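Local coordinates for protein 3-isopropylmalate dehydratase small subunit (Campylobacter jejuni, PDB 3Q3W) that serves as the small subunit of isopropylmalate isomerase, which interconverts 2-isopropylmalate and 3-isopropylmalate through 2-isopropylmaleate, at residues Ala20-Asp25 and His44-Leu49; Asp25-Lys30 and Glu80-Gly85; Ser73-Ser78 and Ile146-Leu151; Asn115-Gly120 and Ile172-Gly177. One frame throughout, in Å; residues are numbered along the deposited sequence.

How the interactions relate
Interactions 1 and 2 sit together, their centres 5 Å apart. They share Asp-25 and helix 24-27, which packs against 44-49 in one and against the loop 80-85 in the other. Interaction 3 lies on the far side of the chain's centre, about 19 Å from both between centres, yet it is tied to interaction 1 where Phe-46 touches Leu-76. Interaction 4 is centred about 15 Å from interaction 3, and Leu-150 of the one packs on Leu-174 and Leu-175 of the other. Between interaction 4 and interactions 1 and 2 the nearest atoms remain about 7 Å apart. None of the four contacts includes a bound substrate or metal.

Interaction 1 (Ala20-Asp25 and His44-Leu49); sequences ANIDTD and HLFHDL
Ile-22 meets Phe-46 through a single methyl group, CG2, which arrives at the edge of the phenyl ring, near its plane, 3.7 Å from CE1. The isoleucine carries CG2 anti to its backbone N (chi1 -77° for CG1), and its side chain stands at about a right angle to that of Phe-46. One face of the ring is covered by Leu-45 CD1 of its own segment, 3.8 Å above the plane and offset toward the rim. Ile-27 of helix 24-27 and Leu-65 also touch the Phe-46 side chain.

Asp-23 follows as the N-cap of helix 24-27, its OD1 accepting from the backbone N of Gln-26. Phe-46 holds the N-cap position of the second short helix, 47-50. Asp-25 closes the segment: its carbonyl O accepts a hydrogen bond from a water at 3.0 Å, and the same water accepts from Asp-48 N at 2.9 Å, bridging the two helices. The carboxylate of Asp-25 is engaged separately, by a salt bridge to Arg-88. That of Asp-48 turns to His-47, whose ND1 donates to OD1 over 2.7 Å, nearly in the imidazole plane but 32° out of the carboxylate plane.

Interaction 2 (Asp25-Lys30 and Glu80-Gly85); sequences DQIIPK and ENFGSG
The short helix 24-27 of the aconitase C-terminal (swivel-type) domain packs here against the loop that leads from strand 73-78 to helix 90-98, and Ile-27 makes the contact with Phe-82 and Gly-83. Its terminal methyl, CD1, does all the near touching: it lies 4.0 Å from Phe-82 CE2 and equally 4.0 Å from Gly-83 CA. The methyl thus rests between one ring carbon and the backbone of a glycine. With CG1 anti to the carbonyl carbon (chi1 -63°) and the chain then extended, the delta carbon is carried well out from the helix toward the loop.

Phe-82 reaches back from its side with CG anti to the backbone N (chi1 -172°), and the two side chains cross obliquely. The loop makes a type II beta turn from Asn-81 to Ser-84, with Phe-82 and Gly-83 at its two central positions. Gly-83 adopts a positive phi (91°), readily taken up by a residue without a side chain. Backbone bonds from Gly-83 to Ile-22 and from Ser-84 to Thr-24 tie this loop to Ile-22, ahead of the helix, and to Thr-24, its first residue. The Phe-82 ring also packs edge-to-face with Phe-112, and Ile-27 lies against Ala-91 and Leu-95 of helix 90-98.

Interaction 3 (Ser73-Ser78 and Ile146-Leu151); sequences SSILVS and IEISLL
Ile-75, which has the most surface buried here, meets Ile-148 tip to tip, CD1 to CD1 at 3.7 Å. The delta methyl of Ile-148 also lies 4.0 Å from Ile-75 CG1, so it meets the outer end of that side chain rather than a single atom. Both isoleucines hold CG1 anti to the carbonyl carbon and then run extended (chi2 163° in Ile-75 and 157° in Ile-148), which is how their methyl ends come to face one another. A second apolar touch joins Ile-75 CD1 to the branch carbon CB of Ile-146, 4.0 Å away. Ile-146 sends its own delta methyl, CD1, past this point to Val-77 CG2, a looser approach of 4.4 Å.

The other kind of contact is between side chain and backbone: Ile-75 CD1 packs on the carbonyl O of Ile-146 at 3.6 Å. The methyl is thus lodged against the second strand itself as well as against the side chains that flank it. All four touching residues are buried, and Val-77 is further covered by Val-131, Ile-134, Val-135 and Leu-138 of helix 128-140.

The two strands are not paired. Their short segments run at 86° to each other with axes 8.9 Å apart, and strand 9-17 stands between them in the order of the sheet. This near-perpendicular run of two strands separated by one other reflects the strong twist of the mixed sheet, whose face here is covered by helix 128-140, in a protein of the aconitase C-terminal (swivel-type) family.

Interaction 4 (Asn115-Gly120 and Ile172-Gly177); sequences NALGNG and ICLLEG
Leu-174 has the most surface buried in this contact, and it divides its two methyl groups between two partners. CD2 lies against the backbone of Gly-120, 3.4 Å from CA and 3.7 Å from C, though this closeness is uncertain because Leu-174 has a second conformer. The other methyl, CD1, meets Leu-117 CD2 at 3.9 Å. In the conformer considered, CG of Leu-174 is anti to the carbonyl carbon and chi2 is 164°.

Leu-117 comes in across Leu-174, the two side chains at about a right angle, and offers one branch of its fork.

Gly-120 lends only backbone. Its phi of 80° makes it the C-prime residue of a Schellman motif ending helix 110-118, with Leu-121 N bonded to Ala-116 O and Gly-120 N to Leu-117 O. The reversal brings its alpha carbon up to Leu-174. This helix end is braced further by Asn-119, whose ND2 donates to Asn-115 O over 2.8 Å with an N-H...O angle of 168°. Gly-177 closes helix 168-176 by a Schellman motif too, so both segments are helix C-termini.

The contact joins helix 110-118 to the last helix of the modelled chain, beside edge strand 122-125: Leu-117 also touches Thr-123 and Leu-174 touches Leu-122, while Met-4 packs on Leu-174 from a neighbouring loop.

Interaction 1 (Ala20-Asp25 and His44-Leu49)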
loop_
_atom_site.group_PDB
_atom_site.type_symbol
_atom_site.label_atom_id
_atom_site.label_comp_id
_atom_site.label_asym_id
_atom_site.label_seq_id
_atom_site.Cartn_x
_atom_site.Cartn_y
_atom_site.Cartn_z
ATOM N N ALA A 20 9.415 -3.439 9.077
ATOM C CA ALA A 20 8.497 -4.517 9.460
ATOM C C ALA A 20 7.504 -3.936 10.439
ATOM O O ALA A 20 7.746 -2.883 11.049
ATOM C CB ALA A 20 9.243 -5.689 10.088
ATOM N N ASN A 21 6.383 -4.628 10.588
ATOM C CA ASN A 21 5.393 -4.238 11.563
ATOM C C ASN A 21 4.982 -2.760 11.428
ATOM O O ASN A 21 4.771 -2.108 12.450
ATOM C CB ASN A 21 5.932 -4.483 12.973
ATOM C CG ASN A 21 6.537 -5.840 13.125
ATOM O OD1 ASN A 21 5.845 -6.848 13.016
ATOM N ND2 ASN A 21 7.846 -5.887 13.362
ATOM N N ILE A 22 4.869 -2.237 10.198
ATOM C CA ILE A 22 4.333 -0.876 10.018
ATOM C C ILE A 22 2.925 -0.909 10.638
ATOM O O ILE A 22 2.079 -1.714 10.261
ATOM C CB ILE A 22 4.355 -0.391 8.556
ATOM C CG1 ILE A 22 5.779 0.013 8.170
ATOM C CG2 ILE A 22 3.426 0.839 8.324
ATOM C CD1 ILE A 22 6.121 -0.194 6.698
ATOM N N ASP A 23 2.731 -0.095 11.659
ATOM C CA ASP A 23 1.501 -0.108 12.399
ATOM C C ASP A 23 0.540 1.044 12.028
ATOM O O ASP A 23 0.894 1.985 11.320
ATOM C CB ASP A 23 1.812 -0.183 13.902
ATOM C CG ASP A 23 2.459 1.058 14.435
ATOM O OD1 ASP A 23 2.077 2.155 13.993
ATOM O OD2 ASP A 23 3.329 0.957 15.342
ATOM N N THR A 24 -0.679 0.940 12.541
ATOM C CA THR A 24 -1.773 1.774 12.135
ATOM C C THR A 24 -1.458 3.213 12.510
ATOM O O THR A 24 -1.831 4.121 11.781
ATOM C CB THR A 24 -3.152 1.239 12.701
ATOM O OG1 THR A 24 -3.026 0.945 14.099
ATOM C CG2 THR A 24 -3.584 -0.030 11.986
ATOM N N ASP A 25 -0.720 3.429 13.593
ATOM C CA ASP A 25 -0.268 4.783 13.946
ATOM C C ASP A 25 0.797 5.378 13.037
ATOM O O ASP A 25 0.883 6.603 12.887
ATOM C CB ASP A 25 0.304 4.850 15.355
ATOM C CG ASP A 25 -0.727 4.649 16.407
ATOM O OD1 ASP A 25 -1.632 5.518 16.538
ATOM O OD2 ASP A 25 -0.610 3.624 17.116
ATOM N N HIS A 44 -1.985 12.957 5.414
ATOM C CA HIS A 44 -1.546 12.468 6.712
ATOM C C HIS A 44 -0.915 11.103 6.651
ATOM O O HIS A 44 -0.458 10.596 7.634
ATOM C CB HIS A 44 -2.752 12.419 7.618
ATOM C CG HIS A 44 -3.532 13.673 7.601
ATOM N ND1 HIS A 44 -2.936 14.914 7.682
ATOM C CD2 HIS A 44 -4.862 13.893 7.477
ATOM C CE1 HIS A 44 -3.874 15.844 7.636
ATOM N NE2 HIS A 44 -5.043 15.251 7.499
ATOM N N LEU A 45 -0.873 10.488 5.479
ATOM C CA LEU A 45 -0.316 9.190 5.402
ATOM C C LEU A 45 1.140 9.241 5.815
ATOM O O LEU A 45 1.892 10.080 5.332
ATOM C CB LEU A 45 -0.424 8.671 3.961
ATOM C CG LEU A 45 0.210 7.324 3.708
ATOM C CD1 LEU A 45 -0.585 6.200 4.374
ATOM C CD2 LEU A 45 0.305 7.127 2.180
ATOM N N PHE A 46 1.533 8.259 6.608
ATOM C CA PHE A 46 2.899 8.096 7.089
ATOM C C PHE A 46 3.474 9.331 7.773
ATOM O O PHE A 46 4.683 9.555 7.788
ATOM C CB PHE A 46 3.820 7.564 5.958
ATOM C CG PHE A 46 3.507 6.173 5.542
ATOM C CD1 PHE A 46 3.488 5.154 6.466
ATOM C CD2 PHE A 46 3.278 5.861 4.210
ATOM C CE1 PHE A 46 3.197 3.811 6.079
ATOM C CE2 PHE A 46 2.990 4.557 3.829
ATOM C CZ PHE A 46 2.981 3.527 4.776
ATOM N N HIS A 47 2.602 10.079 8.421
ATOM C CA HIS A 47 2.945 11.386 8.984
ATOM C C HIS A 47 4.269 11.453 9.740
ATOM O O HIS A 47 5.087 12.338 9.481
ATOM C CB HIS A 47 1.815 11.813 9.919
ATOM C CG HIS A 47 2.067 13.087 10.632
ATOM N ND1 HIS A 47 2.771 13.156 11.814
ATOM C CD2 HIS A 47 1.707 14.355 10.332
ATOM C CE1 HIS A 47 2.790 14.407 12.238
ATOM N NE2 HIS A 47 2.145 15.153 11.363
ATOM N N ASP A 48 4.465 10.528 10.676
ATOM C CA ASP A 48 5.604 10.580 11.588
ATOM C C ASP A 48 6.899 10.180 10.896
ATOM O O ASP A 48 7.987 10.651 11.261
ATOM C CB ASP A 48 5.364 9.674 12.781
ATOM C CG ASP A 48 4.091 10.045 13.545
ATOM O OD1 ASP A 48 3.659 11.226 13.510
ATOM O OD2 ASP A 48 3.522 9.137 14.156
ATOM N N LEU A 49 6.777 9.350 9.867
ATOM C CA LEU A 49 7.929 9.060 8.978
ATOM C C LEU A 49 8.167 10.144 7.884
ATOM O O LEU A 49 9.297 10.291 7.344
ATOM C CB LEU A 49 7.688 7.700 8.308
ATOM C CG LEU A 49 7.426 6.541 9.281
ATOM C CD1 LEU A 49 6.737 5.358 8.561
ATOM C CD2 LEU A 49 8.711 6.082 9.944
HETATM O O HOH W 1 2.435 8.484 11.200
#

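Interaction 2 (Asp25-Lys30 and Glu80-Gly85)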
loop_
_atom_site.group_PDB
_atom_site.type_symbol
_atom_site.label_atom_id
_atom_site.label_comp_id
_atom_site.label_asym_id
_atom_site.label_seq_id
_atom_site.Cartn_x
_atom_site.Cartn_y
_atom_site.Cartn_z
ATOM N N ASP A 25 -0.720 3.429 13.593
ATOM C CA ASP A 25 -0.268 4.783 13.946
ATOM C C ASP A 25 0.797 5.378 13.037
ATOM O O ASP A 25 0.883 6.603 12.887
ATOM C CB ASP A 25 0.304 4.850 15.355
ATOM C CG ASP A 25 -0.727 4.649 16.407
ATOM O OD1 ASP A 25 -1.632 5.518 16.538
ATOM O OD2 ASP A 25 -0.610 3.624 17.116
ATOM N N GLN A 26 1.646 4.536 12.480
ATOM C CA GLN A 26 2.580 4.988 11.469
ATOM C C GLN A 26 1.831 5.326 10.207
ATOM O O GLN A 26 2.165 6.285 9.549
ATOM C CB GLN A 26 3.649 3.942 11.212
ATOM C CG GLN A 26 4.475 3.634 12.443
ATOM C CD GLN A 26 5.605 2.698 12.110
ATOM O OE1 GLN A 26 5.536 1.502 12.323
ATOM N NE2 GLN A 26 6.626 3.237 11.545
ATOM N N ILE A 27 0.849 4.520 9.852
ATOM C CA ILE A 27 0.043 4.782 8.651
ATOM C C ILE A 27 -0.714 6.122 8.790
ATOM O O ILE A 27 -0.674 6.951 7.908
ATOM C CB ILE A 27 -0.925 3.609 8.311
ATOM C CG1 ILE A 27 -0.126 2.338 7.979
ATOM C CG2 ILE A 27 -1.781 3.936 7.048
ATOM C CD1 ILE A 27 -0.941 1.038 7.991
ATOM N N ILE A 28 -1.375 6.332 9.930
ATOM C CA ILE A 28 -2.100 7.572 10.155
ATOM C C ILE A 28 -2.331 7.734 11.638
ATOM O O ILE A 28 -3.016 6.907 12.260
ATOM C CB ILE A 28 -3.476 7.640 9.359
ATOM C CG1 ILE A 28 -4.204 8.962 9.651
ATOM C CG2 ILE A 28 -4.329 6.369 9.573
ATOM C CD1 ILE A 28 -5.247 9.387 8.588
ATOM N N PRO A 29 -1.756 8.793 12.195
ATOM C CA PRO A 29 -1.803 9.015 13.611
ATOM C C PRO A 29 -3.216 9.404 14.104
ATOM O O PRO A 29 -4.072 9.811 13.312
ATOM C CB PRO A 29 -0.818 10.169 13.803
ATOM C CG PRO A 29 0.029 10.150 12.652
ATOM C CD PRO A 29 -0.782 9.683 11.540
ATOM N N LYS A 30 -3.406 9.279 15.406
ATOM C CA LYS A 30 -4.711 9.378 16.051
ATOM C C LYS A 30 -5.335 10.765 15.965
ATOM O O LYS A 30 -6.545 10.869 15.980
ATOM C CB LYS A 30 -4.630 8.989 17.526
ATOM C CG LYS A 30 -4.258 7.541 17.809
ATOM C CD LYS A 30 -3.994 7.402 19.319
ATOM C CE LYS A 30 -3.912 5.945 19.816
ATOM N NZ LYS A 30 -5.075 5.126 19.396
ATOM N N GLU A 80 7.177 -7.602 6.816
ATOM C CA GLU A 80 6.100 -8.383 7.404
ATOM C C GLU A 80 5.220 -7.616 8.352
ATOM O O GLU A 80 5.624 -6.619 8.923
ATOM C CB GLU A 80 6.630 -9.632 8.130
ATOM C CG GLU A 80 7.811 -9.405 9.110
ATOM C CD GLU A 80 9.188 -9.704 8.475
ATOM O OE1 GLU A 80 9.514 -9.110 7.416
ATOM O OE2 GLU A 80 9.930 -10.533 9.037
ATOM N N ASN A 81 4.013 -8.162 8.530
ATOM C CA ASN A 81 3.027 -7.672 9.473
ATOM C C ASN A 81 2.680 -6.219 9.199
ATOM O O ASN A 81 2.547 -5.401 10.111
ATOM C CB ASN A 81 3.466 -7.920 10.934
ATOM C CG ASN A 81 2.335 -7.734 11.936
ATOM O OD1 ASN A 81 1.166 -7.995 11.633
ATOM N ND2 ASN A 81 2.670 -7.252 13.124
ATOM N N PHE A 82 2.495 -5.916 7.929
ATOM C CA PHE A 82 2.095 -4.592 7.547
ATOM C C PHE A 82 0.674 -4.328 8.020
ATOM O O PHE A 82 -0.219 -5.129 7.790
ATOM C CB PHE A 82 2.140 -4.413 6.047
ATOM C CG PHE A 82 1.908 -2.984 5.599
ATOM C CD1 PHE A 82 2.964 -2.140 5.338
ATOM C CD2 PHE A 82 0.615 -2.495 5.432
ATOM C CE1 PHE A 82 2.743 -0.837 4.914
ATOM C CE2 PHE A 82 0.394 -1.204 5.015
ATOM C CZ PHE A 82 1.442 -0.358 4.775
ATOM N N GLY A 83 0.471 -3.194 8.664
ATOM C CA GLY A 83 -0.890 -2.848 9.105
ATOM C C GLY A 83 -1.210 -3.320 10.492
ATOM O O GLY A 83 -2.353 -3.259 10.899
ATOM N N SER A 84 -0.195 -3.789 11.207
ATOM C CA SER A 84 -0.318 -4.170 12.620
ATOM C C SER A 84 -1.132 -3.174 13.449
ATOM O O SER A 84 -0.901 -1.963 13.403
ATOM C CB SER A 84 1.062 -4.378 13.254
ATOM O OG SER A 84 0.942 -4.748 14.614
ATOM N N GLY A 85 -2.079 -3.725 14.218
ATOM C CA GLY A 85 -2.846 -2.970 15.194
ATOM C C GLY A 85 -4.314 -3.332 15.202
ATOM O O GLY A 85 -4.757 -4.213 14.463
#

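Interaction 3 (Ser73-Ser78 and Ile146-Leu151)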
loop_
_atom_site.group_PDB
_atom_site.type_symbol
_atom_site.label_atom_id
_atom_site.label_comp_id
_atom_site.label_asym_id
_atom_site.label_seq_id
_atom_site.Cartn_x
_atom_site.Cartn_y
_atom_site.Cartn_z
ATOM N N SER A 73 3.772 7.474 -6.463
ATOM C CA SER A 73 3.755 6.041 -6.093
ATOM C C SER A 73 2.320 5.564 -5.977
ATOM O O SER A 73 1.482 6.276 -5.387
ATOM C CB SER A 73 4.513 5.812 -4.772
ATOM O OG SER A 73 5.915 5.854 -4.971
ATOM N N SER A 74 2.011 4.392 -6.537
ATOM C CA SER A 74 0.702 3.766 -6.364
ATOM C C SER A 74 0.780 2.320 -5.890
ATOM O O SER A 74 -0.266 1.650 -5.657
ATOM C CB SER A 74 -0.147 3.884 -7.652
ATOM O OG SER A 74 0.447 3.201 -8.748
ATOM N N ILE A 75 2.008 1.839 -5.717
ATOM C CA ILE A 75 2.311 0.536 -5.108
ATOM C C ILE A 75 3.386 0.647 -4.035
ATOM O O ILE A 75 4.396 1.362 -4.228
ATOM C CB ILE A 75 2.844 -0.446 -6.193
ATOM C CG1 ILE A 75 1.769 -0.693 -7.226
ATOM C CG2 ILE A 75 3.261 -1.763 -5.582
ATOM C CD1 ILE A 75 2.273 -1.306 -8.566
ATOM N N LEU A 76 3.197 -0.065 -2.925
ATOM C CA LEU A 76 4.171 -0.102 -1.834
ATOM C C LEU A 76 4.710 -1.500 -1.699
ATOM O O LEU A 76 3.981 -2.467 -1.925
ATOM C CB LEU A 76 3.564 0.349 -0.508
ATOM C CG LEU A 76 3.021 1.790 -0.397
ATOM C CD1 LEU A 76 2.471 2.051 1.027
ATOM C CD2 LEU A 76 4.042 2.845 -0.784
ATOM N N VAL A 77 5.993 -1.613 -1.368
ATOM C CA VAL A 77 6.587 -2.885 -1.055
ATOM C C VAL A 77 7.183 -2.764 0.337
ATOM O O VAL A 77 8.099 -1.957 0.569
ATOM C CB VAL A 77 7.660 -3.234 -2.072
ATOM C CG1 VAL A 77 8.158 -4.685 -1.834
ATOM C CG2 VAL A 77 7.102 -3.088 -3.437
ATOM N N SER A 78 6.654 -3.537 1.274
ATOM C CA SER A 78 7.088 -3.495 2.667
ATOM C C SER A 78 7.404 -4.872 3.236
ATOM O O SER A 78 7.368 -5.872 2.544
ATOM C CB SER A 78 6.022 -2.840 3.515
ATOM O OG SER A 78 6.588 -2.249 4.672
ATOM N N ILE A 146 5.912 -1.326 -11.436
ATOM C CA ILE A 146 5.540 -2.707 -11.292
ATOM C C ILE A 146 4.159 -2.869 -11.926
ATOM O O ILE A 146 3.346 -1.950 -11.908
ATOM C CB ILE A 146 5.545 -3.161 -9.827
ATOM C CG1 ILE A 146 6.997 -3.181 -9.301
ATOM C CG2 ILE A 146 4.856 -4.540 -9.704
ATOM C CD1 ILE A 146 7.171 -3.483 -7.819
ATOM N N GLU A 147 3.906 -4.011 -12.558
ATOM C CA GLU A 147 2.550 -4.287 -13.066
ATOM C C GLU A 147 1.897 -5.437 -12.313
ATOM O O GLU A 147 2.541 -6.403 -11.967
ATOM C CB GLU A 147 2.548 -4.559 -14.574
ATOM C CG GLU A 147 1.134 -4.506 -15.168
ATOM C CD GLU A 147 1.085 -4.435 -16.688
ATOM O OE1 GLU A 147 2.100 -4.108 -17.327
ATOM O OE2 GLU A 147 0.005 -4.701 -17.250
ATOM N N ILE A 148 0.591 -5.304 -12.048
ATOM C CA ILE A 148 -0.153 -6.309 -11.283
ATOM C C ILE A 148 -1.427 -6.631 -12.019
ATOM O O ILE A 148 -2.156 -5.720 -12.375
ATOM C CB ILE A 148 -0.540 -5.821 -9.902
ATOM C CG1 ILE A 148 0.694 -5.439 -9.089
ATOM C CG2 ILE A 148 -1.391 -6.910 -9.187
ATOM C CD1 ILE A 148 0.440 -4.437 -7.929
ATOM N N SER A 149 -1.668 -7.920 -12.276
ATOM C CA SER A 149 -2.927 -8.386 -12.825
ATOM C C SER A 149 -3.680 -9.172 -11.749
ATOM O O SER A 149 -3.212 -10.204 -11.274
ATOM C CB SER A 149 -2.673 -9.291 -14.045
ATOM O OG SER A 149 -3.890 -9.820 -14.559
ATOM N N LEU A 150 -4.864 -8.716 -11.379
ATOM C CA LEU A 150 -5.663 -9.451 -10.393
ATOM C C LEU A 150 -6.427 -10.575 -11.081
ATOM O O LEU A 150 -6.904 -11.498 -10.416
ATOM C CB LEU A 150 -6.628 -8.540 -9.653
ATOM C CG LEU A 150 -7.591 -9.179 -8.652
ATOM C CD1 LEU A 150 -6.883 -9.937 -7.583
ATOM C CD2 LEU A 150 -8.410 -8.110 -8.074
ATOM N N LEU A 151 -6.553 -10.508 -12.408
ATOM C CA LEU A 151 -7.093 -11.619 -13.188
ATOM C C LEU A 151 -6.182 -12.815 -13.141
ATOM O O LEU A 151 -6.633 -13.912 -12.899
ATOM C CB LEU A 151 -7.274 -11.246 -14.643
ATOM C CG LEU A 151 -8.437 -10.320 -14.937
ATOM C CD1 LEU A 151 -8.456 -9.995 -16.435
ATOM C CD2 LEU A 151 -9.738 -10.960 -14.508
#

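Interaction 4 (Asn115-Gly120 and Ile172-Gly177)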
loop_
_atom_site.group_PDB
_atom_site.type_symbol
_atom_site.label_atom_id
_atom_site.label_comp_id
_atom_site.label_asym_id
_atom_site.label_seq_id
_atom_site.Cartn_x
_atom_site.Cartn_y
_atom_site.Cartn_z
ATOM N N ASN A 115 -9.968 -4.850 6.052
ATOM C CA ASN A 115 -10.364 -3.467 5.811
ATOM C C ASN A 115 -9.824 -2.933 4.522
ATOM O O ASN A 115 -10.519 -2.169 3.831
ATOM C CB ASN A 115 -9.911 -2.578 6.946
ATOM C CG ASN A 115 -10.650 -2.876 8.233
ATOM O OD1 ASN A 115 -11.779 -3.414 8.205
ATOM N ND2 ASN A 115 -10.019 -2.564 9.368
ATOM N N ALA A 116 -8.585 -3.284 4.202
ATOM C CA ALA A 116 -7.990 -2.752 2.997
ATOM C C ALA A 116 -8.722 -3.316 1.785
ATOM O O ALA A 116 -9.053 -2.582 0.857
ATOM C CB ALA A 116 -6.492 -3.059 2.930
ATOM N N LEU A 117 -8.928 -4.623 1.786
ATOM C CA LEU A 117 -9.616 -5.323 0.706
ATOM C C LEU A 117 -11.026 -4.793 0.561
ATOM O O LEU A 117 -11.496 -4.580 -0.556
ATOM C CB LEU A 117 -9.650 -6.837 0.962
ATOM C CG LEU A 117 -8.264 -7.474 0.781
ATOM C CD1 LEU A 117 -8.302 -8.951 1.279
ATOM C CD2 LEU A 117 -7.778 -7.354 -0.698
ATOM N N GLY A 118 -11.662 -4.515 1.691
ATOM C CA GLY A 118 -12.952 -3.815 1.692
ATOM C C GLY A 118 -12.948 -2.440 1.024
ATOM O O GLY A 118 -13.981 -1.974 0.541
ATOM N N ASN A 119 -11.791 -1.799 0.955
ATOM C CA ASN A 119 -11.706 -0.456 0.434
ATOM C C ASN A 119 -11.014 -0.431 -0.889
ATOM O O ASN A 119 -10.638 0.636 -1.377
ATOM C CB ASN A 119 -11.032 0.477 1.440
ATOM C CG ASN A 119 -11.975 0.922 2.545
ATOM O OD1 ASN A 119 -12.567 2.008 2.465
ATOM N ND2 ASN A 119 -12.169 0.076 3.561
ATOM N N GLY A 120 -10.849 -1.605 -1.484
ATOM C CA GLY A 120 -10.327 -1.701 -2.865
ATOM C C GLY A 120 -8.829 -1.575 -2.931
ATOM O O GLY A 120 -8.283 -1.383 -4.002
ATOM N N ILE A 172 -13.381 -11.120 -6.569
ATOM C CA ILE A 172 -14.434 -10.731 -7.479
ATOM C C ILE A 172 -14.974 -9.354 -7.133
ATOM O O ILE A 172 -15.295 -8.620 -8.048
ATOM C CB ILE A 172 -15.564 -11.782 -7.620
ATOM C CG1 ILE A 172 -16.366 -11.564 -8.923
ATOM C CG2 ILE A 172 -16.514 -11.786 -6.399
ATOM C CD1 ILE A 172 -15.587 -11.735 -10.333
ATOM N N CYS A 173 -15.092 -9.025 -5.843
ATOM C CA CYS A 173 -15.422 -7.652 -5.436
ATOM C C CYS A 173 -14.453 -6.640 -6.058
ATOM O O CYS A 173 -14.912 -5.693 -6.663
ATOM C CB CYS A 173 -15.483 -7.509 -3.913
ATOM S SG CYS A 173 -16.874 -8.414 -3.132
ATOM N N LEU A 174 -13.136 -6.859 -5.968
ATOM C CA LEU A 174 -12.162 -5.927 -6.540
ATOM C C LEU A 174 -12.280 -5.891 -8.064
ATOM O O LEU A 174 -12.277 -4.829 -8.654
ATOM C CB LEU A 174 -10.731 -6.312 -6.153
ATOM C CG LEU A 174 -10.352 -6.159 -4.672
ATOM C CD1 LEU A 174 -9.080 -6.919 -4.336
ATOM C CD2 LEU A 174 -10.178 -4.731 -4.348
ATOM N N LEU A 175 -12.387 -7.062 -8.702
ATOM C CA LEU A 175 -12.531 -7.086 -10.162
ATOM C C LEU A 175 -13.782 -6.347 -10.684
ATOM O O LEU A 175 -13.745 -5.682 -11.713
ATOM C CB LEU A 175 -12.527 -8.544 -10.707
ATOM C CG LEU A 175 -11.260 -9.397 -10.539
ATOM C CD1 LEU A 175 -11.580 -10.833 -10.969
ATOM C CD2 LEU A 175 -10.026 -8.859 -11.327
ATOM N N GLU A 176 -14.899 -6.464 -9.983
ATOM C CA GLU A 176 -16.121 -5.797 -10.416
ATOM C C GLU A 176 -16.389 -4.487 -9.670
ATOM O O GLU A 176 -17.374 -3.820 -9.945
ATOM C CB GLU A 176 -17.306 -6.760 -10.254
ATOM C CG GLU A 176 -17.178 -8.035 -11.050
ATOM C CD GLU A 176 -17.351 -7.790 -12.532
ATOM O OE1 GLU A 176 -18.295 -7.052 -12.870
ATOM O OE2 GLU A 176 -16.558 -8.318 -13.359
ATOM N N GLY A 177 -15.529 -4.124 -8.729
ATOM C CA GLY A 177 -15.723 -2.919 -7.915
ATOM C C GLY A 177 -17.040 -2.987 -7.158
ATOM O O GLY A 177 -17.850 -2.057 -7.221
#